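Local coordinates for protein cellulase (Rhodothermus marinus, PDB 3B7M) that probably hydrolyses internal beta-1,4-glucosidic bonds of cellulose, as an endoglucanase of glycosyl hydrolase family 12 engineered on its active surface, at residues S1-C6 and Q32-L38; L84-T88 and G203-R207; L75-R79 and S212-Q216. All blocks are in the same frame, centred on the assembly; numbering follows the deposited sequence.

Contact 1: residues S1-C6 and Q32-L38; sequences STVELC and QCIEVGL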
loop_
_atom_site.group_PDB
_atom_site.type_symbol
_atom_site.label_atom_id
_atom_site.label_comp_id
_atom_site.label_asym_id
_atom_site.label_seq_id
_atom_site.Cartn_x
_atom_site.Cartn_y
_atom_site.Cartn_z
ATOM N N SER A 1 0.117 -14.128 20.719
ATOM C CA SER A 1 1.433 -14.709 20.334
ATOM C C SER A 1 2.002 -14.064 19.058
ATOM O O SER A 1 1.297 -13.351 18.337
ATOM C CB SER A 1 1.314 -16.228 20.181
ATOM O OG SER A 1 0.583 -16.577 19.021
ATOM N N THR A 2 3.286 -14.305 18.809
ATOM C CA THR A 2 4.010 -13.706 17.698
ATOM C C THR A 2 4.798 -14.782 16.958
ATOM O O THR A 2 5.066 -15.846 17.516
ATOM C CB THR A 2 4.993 -12.611 18.167
ATOM O OG1 THR A 2 5.824 -13.139 19.199
ATOM C CG2 THR A 2 4.263 -11.398 18.709
ATOM N N VAL A 3 5.132 -14.503 15.697
ATOM C CA VAL A 3 5.987 -15.415 14.905
ATOM C C VAL A 3 6.853 -14.604 13.949
ATOM O O VAL A 3 6.491 -13.525 13.488
ATOM C CB VAL A 3 5.201 -16.578 14.160
ATOM C CG1 VAL A 3 4.358 -16.038 13.002
ATOM C CG2 VAL A 3 6.155 -17.770 13.683
ATOM N N GLU A 4 8.056 -15.119 13.701
ATOM C CA GLU A 4 8.962 -14.468 12.769
ATOM C C GLU A 4 8.951 -15.204 11.436
ATOM O O GLU A 4 9.167 -16.412 11.387
ATOM C CB GLU A 4 10.381 -14.370 13.315
ATOM C CG GLU A 4 11.286 -13.497 12.433
ATOM C CD GLU A 4 12.675 -13.282 13.003
ATOM O OE1 GLU A 4 13.419 -14.268 13.243
ATOM O OE2 GLU A 4 13.037 -12.108 13.198
ATOM N N LEU A 5 8.671 -14.462 10.367
ATOM C CA LEU A 5 8.553 -15.003 9.016
ATOM C C LEU A 5 9.754 -14.556 8.220
ATOM O O LEU A 5 9.936 -13.360 8.027
ATOM C CB LEU A 5 7.286 -14.467 8.311
ATOM C CG LEU A 5 5.904 -14.620 8.960
ATOM C CD1 LEU A 5 4.842 -14.048 8.032
ATOM C CD2 LEU A 5 5.602 -16.076 9.268
ATOM N N CYS A 6 10.541 -15.502 7.719
ATOM C CA CYS A 6 11.782 -15.172 7.020
ATOM C C CYS A 6 11.793 -15.679 5.575
ATOM O O CYS A 6 12.742 -15.431 4.828
ATOM C CB CYS A 6 13.005 -15.714 7.790
ATOM S SG CYS A 6 13.334 -14.900 9.401
ATOM N N GLN A 32 15.007 -11.217 4.222
ATOM C CA GLN A 32 14.122 -10.363 5.025
ATOM C C GLN A 32 13.299 -11.173 5.995
ATOM O O GLN A 32 12.776 -12.222 5.615
ATOM C CB GLN A 32 13.185 -9.573 4.103
ATOM C CG GLN A 32 12.146 -8.695 4.805
ATOM C CD GLN A 32 11.189 -8.074 3.807
ATOM O OE1 GLN A 32 11.589 -7.245 3.003
ATOM N NE2 GLN A 32 9.931 -8.512 3.824
ATOM N N CYS A 33 13.168 -10.680 7.235
ATOM C CA CYS A 33 12.251 -11.254 8.218
ATOM C C CYS A 33 11.330 -10.187 8.810
ATOM O O CYS A 33 11.739 -9.054 9.012
ATOM C CB CYS A 33 12.998 -11.917 9.381
ATOM S SG CYS A 33 14.226 -13.157 8.926
ATOM N N ILE A 34 10.083 -10.556 9.070
ATOM C CA ILE A 34 9.180 -9.692 9.824
ATOM C C ILE A 34 8.647 -10.475 11.026
ATOM O O ILE A 34 8.421 -11.676 10.932
ATOM C CB ILE A 34 8.017 -9.140 8.975
ATOM C CG1 ILE A 34 7.214 -10.286 8.344
ATOM C CG2 ILE A 34 8.552 -8.213 7.903
ATOM C CD1 ILE A 34 5.951 -9.829 7.615
ATOM N N GLU A 35 8.497 -9.791 12.148
ATOM C CA GLU A 35 7.906 -10.382 13.329
ATOM C C GLU A 35 6.461 -9.911 13.412
ATOM O O GLU A 35 6.197 -8.700 13.437
ATOM C CB GLU A 35 8.676 -9.959 14.566
ATOM C CG GLU A 35 8.112 -10.560 15.819
ATOM C CD GLU A 35 8.816 -10.059 17.035
ATOM O OE1 GLU A 35 9.987 -10.438 17.251
ATOM O OE2 GLU A 35 8.191 -9.280 17.770
ATOM N N VAL A 36 5.539 -10.871 13.426
ATOM C CA VAL A 36 4.120 -10.589 13.290
ATOM C C VAL A 36 3.365 -10.927 14.571
ATOM O O VAL A 36 3.507 -12.035 15.106
ATOM C CB VAL A 36 3.485 -11.411 12.118
ATOM C CG1 VAL A 36 2.055 -10.970 11.855
ATOM C CG2 VAL A 36 4.312 -11.278 10.838
ATOM N N GLY A 37 2.543 -9.982 15.034
ATOM C CA GLY A 37 1.575 -10.244 16.100
ATOM C C GLY A 37 0.317 -10.811 15.478
ATOM O O GLY A 37 -0.334 -10.145 14.682
ATOM N N LEU A 38 -0.016 -12.046 15.847
ATOM C CA LEU A 38 -1.093 -12.796 15.219
ATOM C C LEU A 38 -2.503 -12.306 15.558
ATOM O O LEU A 38 -3.433 -12.555 14.792
ATOM C CB LEU A 38 -0.961 -14.285 15.538
ATOM C CG LEU A 38 0.280 -14.964 14.956
ATOM C CD1 LEU A 38 0.574 -16.257 15.703
ATOM C CD2 LEU A 38 0.096 -15.223 13.453
HETATM O O HOH W 1 15.309 -14.349 4.715
#

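Contact 2: residues L84-T88 and G203-R207; sequences LTPIT and GAGLR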
loop_
_atom_site.group_PDB
_atom_site.type_symbol
_atom_site.label_atom_id
_atom_site.label_comp_id
_atom_site.label_asym_id
_atom_site.label_seq_id
_atom_site.Cartn_x
_atom_site.Cartn_y
_atom_site.Cartn_z
ATOM N N LEU A 84 2.738 3.997 11.698
ATOM C CA LEU A 84 4.035 3.461 11.352
ATOM C C LEU A 84 5.096 4.064 12.258
ATOM O O LEU A 84 4.894 5.147 12.851
ATOM C CB LEU A 84 4.374 3.731 9.893
ATOM C CG LEU A 84 4.545 5.197 9.513
ATOM C CD1 LEU A 84 5.942 5.452 8.970
ATOM C CD2 LEU A 84 3.441 5.665 8.559
ATOM N N THR A 85 6.213 3.346 12.379
ATOM C CA THR A 85 7.363 3.803 13.121
ATOM C C THR A 85 8.507 3.873 12.119
ATOM O O THR A 85 8.977 2.844 11.645
ATOM C CB THR A 85 7.703 2.856 14.297
ATOM O OG1 THR A 85 6.527 2.624 15.089
ATOM C CG2 THR A 85 8.815 3.453 15.184
ATOM N N PRO A 86 8.953 5.091 11.781
ATOM C CA PRO A 86 10.000 5.227 10.762
ATOM C C PRO A 86 11.388 4.936 11.327
ATOM O O PRO A 86 11.558 4.863 12.541
ATOM C CB PRO A 86 9.898 6.696 10.355
ATOM C CG PRO A 86 9.359 7.395 11.569
ATOM C CD PRO A 86 8.539 6.392 12.343
ATOM N N ILE A 87 12.366 4.753 10.447
ATOM C CA ILE A 87 13.772 4.676 10.852
ATOM C C ILE A 87 14.523 5.824 10.180
ATOM O O ILE A 87 13.980 6.467 9.292
ATOM C CB ILE A 87 14.416 3.313 10.481
ATOM C CG1 ILE A 87 14.150 2.974 9.007
ATOM C CG2 ILE A 87 13.900 2.217 11.418
ATOM C CD1 ILE A 87 14.924 1.782 8.482
ATOM N N THR A 88 15.763 6.065 10.596
ATOM C CA THR A 88 16.555 7.179 10.067
ATOM C C THR A 88 17.437 6.761 8.897
ATOM O O THR A 88 18.101 7.599 8.299
ATOM C CB THR A 88 17.433 7.836 11.174
ATOM O OG1 THR A 88 18.207 6.824 11.834
ATOM C CG2 THR A 88 16.554 8.521 12.217
ATOM N N GLY A 203 15.810 -1.297 5.692
ATOM C CA GLY A 203 14.435 -1.368 6.175
ATOM C C GLY A 203 14.266 -1.927 7.574
ATOM O O GLY A 203 13.183 -1.821 8.152
ATOM N N ALA A 204 15.322 -2.513 8.145
ATOM C CA ALA A 204 15.202 -3.115 9.479
ATOM C C ALA A 204 14.853 -2.085 10.544
ATOM O O ALA A 204 15.496 -1.033 10.625
ATOM C CB ALA A 204 16.485 -3.899 9.876
ATOM N N GLY A 205 13.840 -2.394 11.347
ATOM C CA GLY A 205 13.397 -1.516 12.421
ATOM C C GLY A 205 12.096 -0.800 12.109
ATOM O O GLY A 205 11.473 -0.251 13.003
ATOM N N LEU A 206 11.666 -0.803 10.849
ATOM C CA LEU A 206 10.369 -0.236 10.500
ATOM C C LEU A 206 9.254 -1.027 11.175
ATOM O O LEU A 206 9.335 -2.245 11.273
ATOM C CB LEU A 206 10.168 -0.248 8.990
ATOM C CG LEU A 206 10.913 0.801 8.164
ATOM C CD1 LEU A 206 10.757 0.462 6.690
ATOM C CD2 LEU A 206 10.388 2.200 8.476
ATOM N N ARG A 207 8.224 -0.340 11.649
ATOM C CA ARG A 207 7.123 -1.005 12.343
ATOM C C ARG A 207 5.757 -0.573 11.764
ATOM O O ARG A 207 5.545 0.605 11.438
ATOM C CB ARG A 207 7.187 -0.680 13.828
ATOM C CG ARG A 207 6.607 -1.718 14.735
ATOM C CD ARG A 207 6.968 -1.433 16.207
ATOM N NE ARG A 207 5.907 -0.682 16.886
ATOM C CZ ARG A 207 4.709 -1.187 17.185
ATOM N NH1 ARG A 207 4.406 -2.449 16.856
ATOM N NH2 ARG A 207 3.808 -0.433 17.807
HETATM O O HOH W 2 4.149 1.560 14.443
#

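Contact 3: residues L75-R79 and S212-Q216; sequences LSDVR and SVTVQ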
loop_
_atom_site.group_PDB
_atom_site.type_symbol
_atom_site.label_atom_id
_atom_site.label_comp_id
_atom_site.label_asym_id
_atom_site.label_seq_id
_atom_site.Cartn_x
_atom_site.Cartn_y
_atom_site.Cartn_z
ATOM N N LEU A 75 -19.614 1.957 -3.742
ATOM C CA LEU A 75 -19.050 2.270 -2.427
ATOM C C LEU A 75 -19.651 3.540 -1.843
ATOM O O LEU A 75 -19.873 4.511 -2.561
ATOM C CB LEU A 75 -17.535 2.450 -2.516
ATOM C CG LEU A 75 -16.676 1.309 -3.038
ATOM C CD1 LEU A 75 -15.305 1.858 -3.384
ATOM C CD2 LEU A 75 -16.588 0.203 -2.012
ATOM N N SER A 76 -19.891 3.536 -0.536
ATOM C CA SER A 76 -20.354 4.742 0.134
ATOM C C SER A 76 -19.295 5.287 1.084
ATOM O O SER A 76 -19.145 6.499 1.205
ATOM C CB SER A 76 -21.691 4.509 0.853
ATOM O OG SER A 76 -21.583 3.478 1.821
ATOM N N ASP A 77 -18.541 4.401 1.727
ATOM C CA ASP A 77 -17.556 4.823 2.725
ATOM C C ASP A 77 -16.364 3.873 2.760
ATOM O O ASP A 77 -16.540 2.665 2.900
ATOM C CB ASP A 77 -18.219 4.885 4.110
ATOM C CG ASP A 77 -17.374 5.625 5.144
ATOM O OD1 ASP A 77 -16.787 6.686 4.818
ATOM O OD2 ASP A 77 -17.311 5.147 6.303
ATOM N N VAL A 78 -15.163 4.419 2.618
ATOM C CA VAL A 78 -13.933 3.646 2.782
ATOM C C VAL A 78 -13.011 4.387 3.748
ATOM O O VAL A 78 -12.556 5.492 3.455
ATOM C CB VAL A 78 -13.189 3.375 1.433
ATOM C CG1 VAL A 78 -12.002 2.433 1.659
ATOM C CG2 VAL A 78 -14.128 2.778 0.382
ATOM N N ARG A 79 -12.753 3.779 4.901
ATOM C CA ARG A 79 -11.936 4.390 5.941
ATOM C C ARG A 79 -10.796 3.477 6.354
ATOM O O ARG A 79 -10.907 2.261 6.241
ATOM C CB ARG A 79 -12.782 4.687 7.178
ATOM C CG ARG A 79 -13.927 5.643 6.935
ATOM C CD ARG A 79 -13.514 7.076 7.119
ATOM N NE ARG A 79 -14.503 7.966 6.512
ATOM C CZ ARG A 79 -14.495 9.288 6.617
ATOM N NH1 ARG A 79 -13.540 9.907 7.310
ATOM N NH2 ARG A 79 -15.453 9.992 6.024
ATOM N N SER A 212 -6.428 -0.798 10.437
ATOM C CA SER A 212 -7.862 -0.988 10.371
ATOM C C SER A 212 -8.379 -0.520 9.007
ATOM O O SER A 212 -7.929 0.512 8.505
ATOM C CB SER A 212 -8.501 -0.154 11.478
ATOM O OG SER A 212 -9.894 -0.300 11.457
ATOM N N VAL A 213 -9.294 -1.276 8.396
ATOM C CA VAL A 213 -9.985 -0.815 7.172
ATOM C C VAL A 213 -11.483 -1.109 7.222
ATOM O O VAL A 213 -11.895 -2.218 7.553
ATOM C CB VAL A 213 -9.414 -1.420 5.848
ATOM C CG1 VAL A 213 -9.991 -0.691 4.626
ATOM C CG2 VAL A 213 -7.941 -1.292 5.799
ATOM N N THR A 214 -12.284 -0.109 6.880
ATOM C CA THR A 214 -13.728 -0.244 6.827
ATOM C C THR A 214 -14.182 0.009 5.402
ATOM O O THR A 214 -13.849 1.036 4.825
ATOM C CB THR A 214 -14.408 0.764 7.771
ATOM O OG1 THR A 214 -14.096 0.416 9.118
ATOM C CG2 THR A 214 -15.924 0.727 7.601
ATOM N N VAL A 215 -14.919 -0.938 4.825
ATOM C CA VAL A 215 -15.441 -0.757 3.468
ATOM C C VAL A 215 -16.953 -0.957 3.476
ATOM O O VAL A 215 -17.435 -2.074 3.682
ATOM C CB VAL A 215 -14.746 -1.694 2.439
ATOM C CG1 VAL A 215 -15.355 -1.534 1.053
ATOM C CG2 VAL A 215 -13.234 -1.428 2.394
ATOM N N GLN A 216 -17.687 0.139 3.283
ATOM C CA GLN A 216 -19.147 0.127 3.227
ATOM C C GLN A 216 -19.646 0.655 1.883
ATOM O O GLN A 216 -18.999 1.485 1.229
ATOM C CB GLN A 216 -19.741 0.968 4.360
ATOM C CG GLN A 216 -19.904 0.216 5.680
ATOM C CD GLN A 216 -20.691 1.012 6.716
ATOM O OE1 GLN A 216 -21.836 0.665 7.053
ATOM N NE2 GLN A 216 -20.088 2.090 7.218
ATOM O OXT GLN A 216 -20.715 0.253 1.422
HETATM O O HOH W 3 -22.685 1.353 0.095
#

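Contact 1: residues S1-C6 and Q32-L38
Val3 and Val36 bond to each other twice through their backbones, the shorter link running from Val36 N to Val3 O at 2.8 Å. Leu5 and Ile34 form the second such pair, the straighter of its two bonds from Leu5 N to Ile34 O at 2.9 Å, and Leu38 N closes the row on Ser1 O, making five backbone hydrogen bonds in all. A disulfide adds a covalent link: just past the end of strand 2-5, Cys6 SG meets Cys33 SG, which lies within strand 32-37, at 2.0 Å. Both sulfurs stand anti to their own carbonyl carbons (chi1 -68° and -54°), which turns them to one another across the pair. Beyond it a water donates to Cys6 O and accepts from Gln32 N, carrying the ladder one step further.

This is an antiparallel pairing at the edge of the six-stranded sheet of the family 12 beta-jelly roll, where 2-5 is the outermost strand; the disulfide pins that N-terminal edge to its neighbour.

Leu5, Ile34 and Val36 lie on the face turned to strands 11-14 and 19-22, and branched aliphatic residues suit this buried side. Leu5 CD1 comes obliquely to Val36 CG2 at 4.0 Å, while Leu5 CB approaches Ile34 CG1 at 4.2 Å. The other face carries Thr2, Glu4 and Glu35 and is largely exposed, as fits their polar ends. Glu4, with CG anti to its backbone N (chi1 -171°), reaches past Cys33, CG 3.8 Å from Cys33 CB, and its OE2 is hydrogen-bonded to Thr46 on strand 43-48. Thr2 CG2 lies 3.9 Å from Gly37 CA. At the far end Leu38 CD1 lies 3.3 Å from Ser1 OG.

Contact 2: residues L84-T88 and G203-R207
Thr85 and Arg207 are bonded to each other twice through their backbones, an antiparallel hydrogen-bonded bridge at the place where strand 78-85 ends and strand 207-215 begins in the six-stranded sheet of the beta-jelly roll. Thr85 N donates to Arg207 O at 3.0 Å, coming in tilted from the carbonyl plane. The return bond, from Arg207 N to a lone pair of Thr85 O in the carbonyl plane, is longer at 3.3 Å. On the same face of the sheet the two side chains cross obliquely: Thr85 CB lies 3.6 Å from Arg207 CB, so the short threonine packs on the aliphatic root of the arginine. A water beside them bonds Thr85 OG1 and gives a weak bond to Arg207 O.

Past the bridge the contact turns apolar. Ile87 drives its side chain at the turn, with CG1 held between its backbone N and carbonyl carbon (chi1 50°); this, with the chain extended beyond CG1, brings CD1 over Ala204 O at 3.6 Å and sets CG2 against Gly205 C, also at 3.6 Å. Ile87 CG1 meets Leu206 CD2 at 3.9 Å, the two side chains crossing at about a right angle. An alanine here would lose both branches, which would probably open a gap over the turn and leave Leu206 without this mate.

The turn itself is type II, running from Gly203 to Leu206, whose N bonds back to Gly203 O. Glycine suits positions 203 and 205 because their positive phi would jam a CB against the preceding carbonyl; at Gly205 a CB would also crowd Ile87 CG2. Backbone bonds of Gly205 and Leu206 with Ile45 tie the turn to strand 43-48, while Trp92 and Phe197 of the facing sheet pack on Leu206, whose CD2 rests 3.5 Å from Thr85 O.

Contact 3: residues L75-R79 and S212-Q216
Val78 and Val215 run alongside each other, extending in one direction, in an antiparallel non-hydrogen-bonded pair that joins the start of strand 78-85 to the end of strand 207-215 in the six-stranded sheet of the beta-jelly roll. It continues into a classic beta bulge, where Ser76 and Asp77 both face Gln216. Val78 CG1 sits 4.1 Å from Val215 CG2. The other branch of Val215, CG1, stands anti to its backbone N (chi1 177°) and meets Leu75 CD2 at 3.7 Å, the leucine crossing it obliquely. Apolar residues suit this face, since Leu75 continues inward onto Leu190 of the other sheet.

The opposite face carries Asp77, Arg79 and Thr214. Arg79 leads its guanidinium away from Thr214 and presents NE edge-on to Asp77: the salt bridge from NE to the syn lone pair of OD1 is 3.1 Å and almost perfectly straight. Glu168 O takes a bond from Arg79 NH1, fixing the group further.

Arg79 and Thr214 bond twice through their backbones. In the bulge, Gln216 O accepts from Ser76 N and Asp77 N, both reaching it from one face of its plane. At the terminal carboxylate a water donates to Gln216 OXT at 2.6 Å and accepts from Ser76 OG.

Overall arrangement
From the N terminus, contact 1 closes first: 32-38 returns to 1-6 and encloses a loop of 25 residues before either of the others opens. Contact 3 opens next at 75-79 and closes only at the C terminus, so contact 2, from 84-88 to 203-207, is nested inside it. Contacts 2 and 3 join the same two neighbouring strands, 78-85 and 207-215, near opposite ends, their centres about 27 Å apart. All three reach the six-stranded sheet. Contact 1 fastens one outer edge of that sheet, that of strand 2-5, its centre about 15 Å from that of contact 2; strand 43-48 lies between the 32-37 and 207-215 strands and connects the two regions.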